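Local coordinates for kelch-like protein 7 (Homo sapiens, PDB 3II7) that serves as the substrate-specific adapter of a CUL3-RBX1 E3 ubiquitin ligase, the part described being its kelch-repeat beta-propeller domain, at residues K103-G108 with Y118-Y123; H131-M136 with A177-T182; P233-G238 with D273-N278; G263-Y268 with V281-V286. All blocks are in the same frame, centred on the assembly; numbering follows the deposited sequence. Where two conformers were deposited one is given.

Contact 1 of 4, residues K103-G108 with Y118-Y123; sequences KIYTSG and YLFECY. With EDO (1,2-ethanediol), chain Q.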
# COMPACT_ATOMS: atom_id res chain seq x y z
N LYS A 103 -12.52 -0.95 -11.14
CA LYS A 103 -11.30 -0.51 -11.78
C LYS A 103 -10.09 -0.58 -10.82
O LYS A 103 -10.21 -0.27 -9.62
CB LYS A 103 -11.43 0.91 -12.30
CG LYS A 103 -12.33 1.02 -13.54
CD LYS A 103 -13.77 1.27 -13.20
CE LYS A 103 -14.56 1.75 -14.42
NZ LYS A 103 -15.96 2.07 -14.06
N ILE A 104 -8.96 -1.01 -11.35
CA ILE A 104 -7.69 -1.00 -10.63
C ILE A 104 -6.89 0.21 -11.06
O ILE A 104 -6.50 0.30 -12.22
CB ILE A 104 -6.85 -2.26 -10.94
CG1 ILE A 104 -7.65 -3.55 -10.70
CG2 ILE A 104 -5.57 -2.23 -10.15
CD1 ILE A 104 -8.29 -3.66 -9.40
N TYR A 105 -6.62 1.11 -10.13
CA TYR A 105 -5.86 2.32 -10.40
C TYR A 105 -4.40 2.16 -9.99
O TYR A 105 -4.09 1.52 -8.97
CB TYR A 105 -6.47 3.53 -9.68
CG TYR A 105 -7.87 3.88 -10.14
CD1 TYR A 105 -8.08 4.85 -11.10
CD2 TYR A 105 -8.98 3.24 -9.59
CE1 TYR A 105 -9.35 5.18 -11.53
CE2 TYR A 105 -10.28 3.58 -10.01
CZ TYR A 105 -10.44 4.55 -10.98
OH TYR A 105 -11.70 4.88 -11.41
N THR A 106 -3.53 2.70 -10.82
CA THR A 106 -2.08 2.71 -10.57
C THR A 106 -1.57 4.11 -10.73
O THR A 106 -1.92 4.79 -11.69
CB THR A 106 -1.32 1.72 -11.50
OG1 THR A 106 -1.42 2.13 -12.85
CG2 THR A 106 -1.90 0.29 -11.36
N SER A 107 -0.74 4.57 -9.78
CA SER A 107 -0.24 5.95 -9.78
C SER A 107 1.22 6.06 -9.48
O SER A 107 1.77 5.35 -8.65
CB SER A 107 -0.99 6.81 -8.74
OG SER A 107 -0.71 6.34 -7.42
N GLY A 108 1.84 7.02 -10.16
CA GLY A 108 3.20 7.40 -9.86
C GLY A 108 4.19 6.31 -10.14
O GLY A 108 4.00 5.46 -11.04
N TYR A 118 3.91 11.46 -12.68
CA TYR A 118 2.54 11.93 -12.40
C TYR A 118 1.48 10.90 -12.89
O TYR A 118 0.28 11.07 -12.65
CB TYR A 118 2.24 13.20 -13.21
CG TYR A 118 3.07 14.48 -12.99
CD1 TYR A 118 4.10 14.82 -13.86
CD2 TYR A 118 2.74 15.38 -11.99
CE1 TYR A 118 4.81 16.01 -13.69
CE2 TYR A 118 3.43 16.55 -11.83
CZ TYR A 118 4.46 16.86 -12.68
OH TYR A 118 5.15 18.04 -12.51
N LEU A 119 1.93 9.88 -13.61
CA LEU A 119 1.10 8.99 -14.40
C LEU A 119 0.04 8.28 -13.59
O LEU A 119 0.29 7.85 -12.46
CB LEU A 119 2.00 7.94 -15.07
CG LEU A 119 1.38 6.94 -16.03
CD1 LEU A 119 0.68 7.62 -17.22
CD2 LEU A 119 2.49 6.02 -16.51
N PHE A 120 -1.14 8.18 -14.17
CA PHE A 120 -2.29 7.55 -13.53
C PHE A 120 -2.98 6.71 -14.61
O PHE A 120 -3.45 7.24 -15.58
CB PHE A 120 -3.21 8.68 -13.00
CG PHE A 120 -4.29 8.24 -12.05
CD1 PHE A 120 -4.03 7.38 -11.01
CD2 PHE A 120 -5.60 8.75 -12.16
CE1 PHE A 120 -5.03 7.03 -10.12
CE2 PHE A 120 -6.60 8.38 -11.27
CZ PHE A 120 -6.29 7.53 -10.24
N GLU A 121 -2.99 5.39 -14.42
CA GLU A 121 -3.52 4.43 -15.43
C GLU A 121 -4.46 3.47 -14.71
O GLU A 121 -4.13 3.02 -13.61
CB GLU A 121 -2.36 3.62 -16.09
CG GLU A 121 -1.26 4.48 -16.74
CD GLU A 121 -0.13 3.69 -17.44
OE1 GLU A 121 0.36 2.67 -16.90
OE2 GLU A 121 0.30 4.13 -18.52
N CYS A 122 -5.61 3.13 -15.30
CA CYS A 122 -6.47 2.18 -14.65
C CYS A 122 -6.89 1.04 -15.55
O CYS A 122 -6.95 1.18 -16.77
CB CYS A 122 -7.65 2.86 -13.99
SG CYS A 122 -9.12 3.09 -14.91
N TYR A 123 -7.14 -0.10 -14.91
CA TYR A 123 -7.50 -1.34 -15.55
C TYR A 123 -8.94 -1.61 -15.23
O TYR A 123 -9.32 -1.69 -14.04
CB TYR A 123 -6.63 -2.47 -15.03
CG TYR A 123 -6.88 -3.86 -15.63
CD1 TYR A 123 -6.52 -4.15 -16.95
CD2 TYR A 123 -7.46 -4.88 -14.87
CE1 TYR A 123 -6.74 -5.41 -17.49
CE2 TYR A 123 -7.67 -6.15 -15.41
CZ TYR A 123 -7.32 -6.41 -16.72
OH TYR A 123 -7.52 -7.65 -17.24
C1 EDO Q . 3.63 11.51 -17.23
O1 EDO Q . 2.22 11.32 -17.44
C2 EDO Q . 3.96 11.02 -15.86
O2 EDO Q . 5.06 11.69 -15.30

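Contact 2 of 4, residues H131-M136 with A177-T182; sequences HTKPSM and ATETWT. With EDO (1,2-ethanediol), chain T.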
# COMPACT_ATOMS: atom_id res chain seq x y z
N HIS A 131 -6.54 2.05 -19.40
CA HIS A 131 -6.92 3.39 -19.79
C HIS A 131 -6.07 4.41 -19.03
O HIS A 131 -5.89 4.30 -17.82
CB HIS A 131 -8.42 3.62 -19.49
CG HIS A 131 -9.31 2.61 -20.14
ND1 HIS A 131 -9.79 2.76 -21.42
CD2 HIS A 131 -9.78 1.42 -19.70
CE1 HIS A 131 -10.52 1.71 -21.74
NE2 HIS A 131 -10.54 0.88 -20.72
N THR A 132 -5.54 5.40 -19.75
CA THR A 132 -4.83 6.50 -19.12
C THR A 132 -5.83 7.51 -18.59
O THR A 132 -6.78 7.87 -19.29
CB THR A 132 -3.85 7.16 -20.09
OG1 THR A 132 -2.96 6.16 -20.60
CG2 THR A 132 -3.03 8.24 -19.40
N LYS A 133 -5.64 7.93 -17.35
CA LYS A 133 -6.52 8.89 -16.69
C LYS A 133 -5.75 10.15 -16.37
O LYS A 133 -4.51 10.18 -16.49
CB LYS A 133 -7.12 8.30 -15.40
CG LYS A 133 -7.82 6.97 -15.54
CD LYS A 133 -8.80 6.87 -16.69
CE LYS A 133 -10.03 7.68 -16.51
NZ LYS A 133 -11.19 7.12 -17.38
N PRO A 134 -6.48 11.23 -15.95
CA PRO A 134 -5.78 12.46 -15.62
C PRO A 134 -4.66 12.26 -14.61
O PRO A 134 -4.80 11.55 -13.62
CB PRO A 134 -6.90 13.35 -15.06
CG PRO A 134 -8.05 12.96 -15.87
CD PRO A 134 -7.94 11.45 -15.94
N SER A 135 -3.55 12.91 -14.88
CA SER A 135 -2.35 12.77 -14.07
C SER A 135 -2.49 13.45 -12.71
O SER A 135 -3.20 14.47 -12.58
CB SER A 135 -1.18 13.40 -14.79
OG SER A 135 -0.80 12.60 -15.91
N MET A 136 -1.77 12.93 -11.72
CA MET A 136 -1.67 13.61 -10.43
C MET A 136 -1.10 15.00 -10.58
O MET A 136 -0.37 15.31 -11.54
CB MET A 136 -0.78 12.82 -9.44
CG MET A 136 -1.30 11.48 -9.08
SD MET A 136 -0.28 10.57 -7.92
CE MET A 136 1.27 10.34 -8.86
N ALA A 177 -15.81 10.25 -10.61
CA ALA A 177 -17.01 10.84 -11.20
C ALA A 177 -16.68 12.09 -12.00
O ALA A 177 -17.27 12.32 -13.04
CB ALA A 177 -18.02 11.17 -10.13
N THR A 178 -15.72 12.87 -11.50
CA THR A 178 -15.34 14.17 -12.11
C THR A 178 -14.05 14.08 -12.92
O THR A 178 -13.70 15.00 -13.64
CB THR A 178 -15.12 15.25 -11.05
OG1 THR A 178 -13.99 14.92 -10.26
CG2 THR A 178 -16.38 15.48 -10.16
N GLU A 179 -13.32 12.96 -12.74
CA GLU A 179 -11.97 12.77 -13.30
C GLU A 179 -11.06 13.95 -13.00
O GLU A 179 -10.25 14.39 -13.84
CB GLU A 179 -12.03 12.42 -14.79
CG GLU A 179 -12.76 11.09 -15.04
CD GLU A 179 -12.43 10.41 -16.37
OE1 GLU A 179 -11.81 11.04 -17.25
OE2 GLU A 179 -12.84 9.23 -16.53
N THR A 180 -11.16 14.44 -11.77
CA THR A 180 -10.36 15.56 -11.32
C THR A 180 -9.56 15.22 -10.06
O THR A 180 -10.09 14.59 -9.13
CB THR A 180 -11.26 16.74 -10.97
OG1 THR A 180 -12.17 17.03 -12.07
CG2 THR A 180 -10.40 17.98 -10.64
N TRP A 181 -8.30 15.68 -10.03
CA TRP A 181 -7.46 15.70 -8.82
C TRP A 181 -7.62 17.03 -8.09
O TRP A 181 -7.60 18.12 -8.73
CB TRP A 181 -5.98 15.46 -9.18
CG TRP A 181 -5.65 14.04 -9.61
CD1 TRP A 181 -5.54 13.59 -10.89
CD2 TRP A 181 -5.34 12.93 -8.77
NE1 TRP A 181 -5.18 12.27 -10.90
CE2 TRP A 181 -5.09 11.82 -9.62
CE3 TRP A 181 -5.29 12.74 -7.36
CZ2 TRP A 181 -4.77 10.55 -9.11
CZ3 TRP A 181 -4.98 11.48 -6.86
CH2 TRP A 181 -4.71 10.39 -7.75
N THR A 182 -7.80 16.94 -6.78
CA THR A 182 -7.90 18.11 -5.90
C THR A 182 -6.83 18.05 -4.80
O THR A 182 -6.70 17.01 -4.10
CB THR A 182 -9.27 18.19 -5.27
OG1 THR A 182 -10.25 18.31 -6.32
CG2 THR A 182 -9.38 19.42 -4.31
C1 EDO T . 1.19 17.53 -15.29
O1 EDO T . 1.07 17.02 -16.63
C2 EDO T . 0.26 16.76 -14.35
O2 EDO T . 0.21 17.40 -13.07

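Contact 3 of 4, residues P233-G238 with D273-N278; sequences PMPWKG and DKWVAN. With EDO (1,2-ethanediol), chain J; EDO (1,2-ethanediol), chain Z.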
# COMPACT_ATOMS: atom_id res chain seq x y z
N PRO A 233 1.91 7.36 18.87
CA PRO A 233 2.91 6.75 18.01
C PRO A 233 3.04 5.27 18.19
O PRO A 233 2.67 4.72 19.26
CB PRO A 233 4.21 7.44 18.44
CG PRO A 233 3.98 7.77 19.89
CD PRO A 233 2.52 8.11 19.99
N MET A 234 3.58 4.60 17.17
CA MET A 234 3.91 3.19 17.25
C MET A 234 4.99 2.98 18.28
O MET A 234 5.84 3.84 18.47
CB MET A 234 4.44 2.67 15.91
CG MET A 234 3.45 2.57 14.80
SD MET A 234 4.25 1.85 13.32
CE MET A 234 5.08 3.30 12.81
N PRO A 235 5.01 1.78 18.91
CA PRO A 235 6.11 1.43 19.84
C PRO A 235 7.47 1.10 19.16
O PRO A 235 8.45 0.78 19.86
CB PRO A 235 5.57 0.22 20.59
CG PRO A 235 4.53 -0.34 19.76
CD PRO A 235 3.95 0.77 18.91
N TRP A 236 7.54 1.23 17.84
CA TRP A 236 8.68 0.82 17.04
C TRP A 236 8.96 1.95 16.07
O TRP A 236 8.03 2.48 15.44
CB TRP A 236 8.30 -0.43 16.26
CG TRP A 236 9.33 -0.97 15.29
CD1 TRP A 236 10.42 -1.79 15.59
CD2 TRP A 236 9.33 -0.82 13.88
NE1 TRP A 236 11.08 -2.11 14.45
CE2 TRP A 236 10.45 -1.53 13.38
CE3 TRP A 236 8.50 -0.13 12.98
CZ2 TRP A 236 10.75 -1.58 12.03
CZ3 TRP A 236 8.82 -0.19 11.62
CH2 TRP A 236 9.93 -0.90 11.17
N LYS A 237 10.23 2.28 15.92
CA LYS A 237 10.65 3.35 14.97
C LYS A 237 11.56 2.76 13.91
O LYS A 237 12.68 2.38 14.20
CB LYS A 237 11.39 4.44 15.73
CG LYS A 237 11.71 5.64 14.91
CD LYS A 237 12.01 6.86 15.78
CE LYS A 237 12.22 8.07 14.95
NZ LYS A 237 12.58 9.27 15.82
N GLY A 238 11.03 2.67 12.70
CA GLY A 238 11.79 2.16 11.56
C GLY A 238 11.56 3.05 10.35
O GLY A 238 11.10 4.19 10.48
N ASP A 273 -7.23 4.70 20.61
CA ASP A 273 -5.91 5.30 20.34
C ASP A 273 -4.78 4.63 21.15
O ASP A 273 -3.91 5.30 21.74
CB ASP A 273 -5.97 6.82 20.58
CG ASP A 273 -4.66 7.52 20.28
OD1 ASP A 273 -4.00 7.16 19.28
OD2 ASP A 273 -4.28 8.43 21.03
N LYS A 274 -4.78 3.29 21.13
CA LYS A 274 -3.80 2.49 21.85
C LYS A 274 -3.10 1.55 20.91
O LYS A 274 -3.75 0.80 20.17
CB LYS A 274 -4.46 1.68 22.97
CG LYS A 274 -5.05 2.54 24.08
CD LYS A 274 -5.62 1.69 25.22
N TRP A 275 -1.75 1.59 20.97
CA TRP A 275 -0.90 0.60 20.32
C TRP A 275 -0.44 -0.46 21.29
O TRP A 275 -0.14 -0.16 22.47
CB TRP A 275 0.35 1.25 19.78
CG TRP A 275 0.18 2.07 18.58
CD1 TRP A 275 0.02 3.41 18.52
CD2 TRP A 275 0.21 1.60 17.25
NE1 TRP A 275 -0.06 3.82 17.22
CE2 TRP A 275 0.04 2.73 16.41
CE3 TRP A 275 0.37 0.34 16.67
CZ2 TRP A 275 0.01 2.63 15.03
CZ3 TRP A 275 0.35 0.24 15.32
CH2 TRP A 275 0.18 1.38 14.49
N VAL A 276 -0.34 -1.69 20.80
CA VAL A 276 0.41 -2.75 21.50
C VAL A 276 1.32 -3.47 20.50
O VAL A 276 1.00 -3.55 19.31
CB VAL A 276 -0.54 -3.78 22.20
CG1 VAL A 276 -1.47 -3.08 23.21
CG2 VAL A 276 -1.35 -4.60 21.19
N ALA A 277 2.47 -3.96 20.99
CA ALA A 277 3.26 -4.92 20.25
C ALA A 277 2.85 -6.30 20.79
O ALA A 277 2.83 -6.52 22.02
CB ALA A 277 4.77 -4.67 20.45
N ASN A 278 2.49 -7.21 19.89
CA ASN A 278 1.99 -8.51 20.29
C ASN A 278 3.14 -9.49 20.41
O ASN A 278 3.64 -10.00 19.40
CB ASN A 278 0.94 -9.02 19.29
CG ASN A 278 0.25 -10.29 19.76
OD1 ASN A 278 0.84 -11.12 20.47
ND2 ASN A 278 -1.00 -10.45 19.36
C1 EDO J . 12.85 0.07 17.84
O1 EDO J . 12.10 1.28 17.92
C2 EDO J . 13.47 -0.02 16.47
O2 EDO J . 14.29 1.12 16.21
C1 EDO Z . 4.50 -2.00 23.47
O1 EDO Z . 5.90 -2.09 23.15
C2 EDO Z . 4.08 -3.27 24.20
O2 EDO Z . 2.76 -3.62 23.81

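Contact 4 of 4, residues G263-Y268 with V281-V286; sequences GHILEY and VRAFPV. With EDO (1,2-ethanediol), chain Y; EDO (1,2-ethanediol), chain N.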
# COMPACT_ATOMS: atom_id res chain seq x y z
N GLY A 263 10.04 -7.25 14.57
CA GLY A 263 10.11 -8.63 15.03
C GLY A 263 8.77 -9.26 15.37
O GLY A 263 8.57 -10.46 15.15
N HIS A 264 7.89 -8.46 15.98
CA HIS A 264 6.54 -8.90 16.37
C HIS A 264 5.54 -7.89 15.90
O HIS A 264 5.84 -6.72 15.79
CB HIS A 264 6.44 -9.07 17.88
CG HIS A 264 7.17 -10.27 18.38
ND1 HIS A 264 8.53 -10.26 18.60
CD2 HIS A 264 6.76 -11.55 18.61
CE1 HIS A 264 8.92 -11.47 19.00
NE2 HIS A 264 7.86 -12.27 18.99
N ILE A 265 4.32 -8.35 15.59
CA ILE A 265 3.34 -7.46 15.00
C ILE A 265 2.92 -6.36 15.96
O ILE A 265 2.97 -6.53 17.19
CB ILE A 265 2.08 -8.23 14.43
CG1 ILE A 265 1.21 -8.78 15.54
CG2 ILE A 265 2.50 -9.37 13.47
CD1 ILE A 265 -0.17 -9.22 15.08
N LEU A 266 2.47 -5.26 15.38
CA LEU A 266 1.91 -4.15 16.14
C LEU A 266 0.41 -4.04 15.81
O LEU A 266 -0.01 -4.27 14.67
CB LEU A 266 2.57 -2.82 15.74
CG LEU A 266 4.09 -2.75 15.79
CD1 LEU A 266 4.58 -1.38 15.37
CD2 LEU A 266 4.68 -3.14 17.18
N GLU A 267 -0.39 -3.69 16.81
CA GLU A 267 -1.83 -3.56 16.62
C GLU A 267 -2.27 -2.23 17.20
O GLU A 267 -1.91 -1.88 18.32
CB GLU A 267 -2.56 -4.68 17.33
CG GLU A 267 -2.13 -6.05 16.92
CD GLU A 267 -2.82 -7.13 17.72
OE1 GLU A 267 -4.05 -7.26 17.61
OE2 GLU A 267 -2.13 -7.86 18.43
N TYR A 268 -3.04 -1.48 16.41
CA TYR A 268 -3.56 -0.16 16.82
C TYR A 268 -5.07 -0.19 16.89
O TYR A 268 -5.73 -0.49 15.88
CB TYR A 268 -3.11 0.92 15.85
CG TYR A 268 -3.59 2.33 16.20
CD1 TYR A 268 -3.21 2.95 17.37
CD2 TYR A 268 -4.44 3.03 15.33
CE1 TYR A 268 -3.65 4.23 17.68
CE2 TYR A 268 -4.87 4.28 15.61
CZ TYR A 268 -4.48 4.90 16.80
OH TYR A 268 -4.98 6.15 17.07
N VAL A 281 3.03 -13.04 18.53
CA VAL A 281 2.85 -13.13 17.09
C VAL A 281 4.04 -12.44 16.37
O VAL A 281 4.16 -11.21 16.37
CB VAL A 281 1.54 -12.49 16.64
CG1 VAL A 281 1.34 -12.71 15.14
CG2 VAL A 281 0.35 -13.07 17.40
N ARG A 282 4.86 -13.25 15.72
CA ARG A 282 5.98 -12.74 14.96
C ARG A 282 5.52 -12.02 13.71
O ARG A 282 4.55 -12.41 13.06
CB ARG A 282 6.95 -13.87 14.57
CG ARG A 282 7.82 -14.36 15.73
CD ARG A 282 9.28 -14.40 15.31
NE ARG A 282 10.09 -15.28 16.15
CZ ARG A 282 11.27 -15.81 15.79
NH1 ARG A 282 11.81 -15.55 14.60
NH2 ARG A 282 11.91 -16.61 16.64
N ALA A 283 6.26 -10.98 13.37
CA ALA A 283 6.06 -10.22 12.14
C ALA A 283 6.62 -11.01 10.97
O ALA A 283 7.49 -11.93 11.14
CB ALA A 283 6.72 -8.83 12.26
N PHE A 284 6.15 -10.67 9.78
CA PHE A 284 6.53 -11.32 8.55
C PHE A 284 8.01 -10.96 8.28
O PHE A 284 8.40 -9.80 8.42
CB PHE A 284 5.64 -10.83 7.39
CG PHE A 284 5.61 -11.76 6.23
CD1 PHE A 284 5.09 -13.02 6.39
CD2 PHE A 284 6.06 -11.37 4.98
CE1 PHE A 284 5.06 -13.90 5.35
CE2 PHE A 284 6.01 -12.26 3.93
CZ PHE A 284 5.51 -13.52 4.12
N PRO A 285 8.83 -11.96 7.90
CA PRO A 285 10.27 -11.68 7.79
C PRO A 285 10.70 -11.04 6.46
O PRO A 285 11.82 -10.55 6.35
CB PRO A 285 10.89 -13.05 7.93
CG PRO A 285 9.83 -14.00 7.40
CD PRO A 285 8.55 -13.42 7.89
N VAL A 286 9.80 -11.05 5.48
CA VAL A 286 10.04 -10.39 4.19
C VAL A 286 9.51 -8.97 4.25
O VAL A 286 8.31 -8.71 4.04
CB VAL A 286 9.39 -11.17 3.03
CG1 VAL A 286 9.77 -10.51 1.68
CG2 VAL A 286 9.82 -12.62 3.07
C1 EDO Y . 4.27 -16.87 14.95
O1 EDO Y . 3.26 -15.88 14.83
C2 EDO Y . 4.69 -17.27 13.55
O2 EDO Y . 5.51 -18.43 13.61
C1 EDO N . 14.35 -8.47 3.29
O1 EDO N . 13.53 -8.42 4.44
C2 EDO N . 13.54 -9.02 2.15
O2 EDO N . 12.47 -8.11 1.91
O HOH W 1 9.87 -11.79 12.42

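Contact 1 of 4, residues K103-G108 with Y118-Y123
K103 opens the pairing with its backbone: its CA lies 3.2 Å from Y123 O, and its CG brushes C122 SG. I104 and Y123 form an antiparallel hydrogen-bonded pair. I104 N reaches Y123 O and I104 O takes Y123 N, both at 2.8 Å. I104 CG1 lies at the edge of the Y123 ring.

Y105 lies on the other face of the sheet, with C122 and F120. C122 CB sits over one face of the Y105 ring, 4.0 Å from its centroid, and SG meets the same ring obliquely in a sulfur-aromatic contact. The F120 ring is nearly parallel to that of Y105, with planes at 19°, but is slid aside and barely overlaps it. Y105 CD1 and F120 CZ still come within 3.3 Å. F120 CG is anti to its backbone N (chi1 -167°), which carries the ring along the sheet toward Y105.

T106 grips E121 O twice, through N at 2.9 Å and through OG1 at 3.0 Å. The hydroxyl comes in tilted from the carbonyl plane. R92 also bonds T106 OG1 and forms a salt bridge with E121. S107 CB touches F120 CD1, while its OG bonds to H143. G108 N closes the run on L119 O at 2.9 Å.

These are the two middle strands of a four-stranded propeller blade. Both belong to Kelch 3, while flanking strand 96-100 comes from the end of Kelch 2. Strand 129-133 flanks 120-124.

Contact 2 of 4, residues H131-M136 with A177-T182
K133 and E179 make the salt bridge of this contact, NZ to OE2 at 2.8 Å. The lysine nitrogen meets the oxygen from above the carboxylate plane. Bends at chi2 and chi3 (-47° and -70°) curl the K133 chain toward E179.

Apart from the salt bridge, one hydrogen bond crosses between the segments. W181 NE1 donates to P134 O at 2.8 Å, with an N-H...O angle of 151°. The oxygen lies in the indole plane, yet the donor stands above the carbonyl plane of P134. The bond satisfies the indole nitrogen of a buried ring.

The remaining contacts are packing. M136 lies over one face of W181: its CA is 3.8 Å from the centroid of the five-membered ring, almost on the ring normal. M136 CG rests 3.6 Å from W181 CZ2, offset toward the rim. M136 SD adds an oblique Met-aromatic contact. P134 CG presses on E179 O at 3.3 Å.

The contact joins neighbouring propeller blades. The end of strand 129-133 and the loop after it, in Kelch 3, pack on the start of strand 180-184, in Kelch 4. W181 also meets F120 edge-to-face and packs on V154 of strand 151-155.

Contact 3 of 4, residues P233-G238 with D273-N278
M234 packs over one face of the W275 indole, and this CH-pi contact is the heart of the interface. M234 CG stands 3.6 Å from the centroid of the six-membered ring, offset toward the rim. Its closest ring atom is W275 CZ2, at 3.4 Å. M234 CG lies anti to its own carbonyl carbon (chi1 -70°), and chi2 is extended (-177°). Together these torsions leave M234 SD oblique to the ring, 4.8 Å from the centroid of the W275 six-membered ring, as a Met-aromatic contact.

Proline packing extends the apolar surface. P235 CD rests 3.7 Å from W275 CB, the two side chains crossing at about a right angle. P235 CG approaches A277 CB more loosely, at 4.4 Å.

The polar groups do not bond directly across the two segments. P233 O comes within 3.0 Å of W275 CD1, a carbon, and lies oblique to the ring. The indole NE1 is satisfied elsewhere, by S232 O, just before P233. A 1,2-ethanediol molecule, probably from the crystallisation liquor, takes a hydrogen bond from A277 N through O2 at 2.9 Å. Its other oxygen, O1, touches P235 CB at 3.5 Å, so the molecule lies against both segments at the surface.

The contact joins two adjacent blades of the propeller. The loop between strands 227-230 and 242-246 lies against strand 274-278, an outermost strand of the next blade. L266 of strand 264-269 touches M234, P235, W275 and A277. V206 and V218, from strands 202-206 and 218-222, pack on both M234 and W275.

Contact 4 of 4, residues G263-Y268 with V281-V286
I265 and V281 meet obliquely through their branched side chains, with I265 CD1 3.8 Å from V281 CG1. I265 CG1 lies between its backbone N and carbonyl carbon (chi1 71°). This placing brings both CG1 and CD1 against V281. The other branch, CG2, turns to the following residues and touches R282 O at 3.7 Å.

H264 and R282 form an antiparallel non-hydrogen-bonded pair whose side chains diverge at CB. Farther out, H264 NE2 comes back to 3.9 Å from R282 CG. The imidazole and guanidinium planes are 62° apart, and H264 NE2 stays 4.7 Å from R282 NE. The approach is thus to the aliphatic part of the arginine.

Two backbone bonds flank this pair. I265 N donates to V281 O at 3.0 Å. A283 N donates to G263 O, also at 3.0 Å. A water bonds to both G263 O and A283 O, and A283 CB packs on G263 C.

The pairing is short because the chain turns a corner at V281. Here the link from strand 274-278 to strand 290-295 leaves one blade for the next. C-terminal strand 290-295 then pairs with strand 13-18 and completes the blade of the N-terminal strands, the ring closure characteristic of a kelch beta-propeller.

From the N terminus, contact 1 comes first and closes a short loop between neighbouring strands of one blade. Contact 2 follows in series and spans 40 residues, tying that blade to the next. The two touch: strand 120-124 pairs with strand 129-133, through C122 N to H131 O and F120 O to K133 N. Contacts 3 and 4 lie on the opposite side of the chain's centre, about 20 to 24 Å away at the nearest atoms. Their segments alternate, so they cross. Contact 3 joins the Kelch 5 loop to strand 274-278, at the edge of the next blade, and contact 4 ties that blade to its exit segment. They meet through N278 N to I265 O and D273 OD1 to Y268 OH.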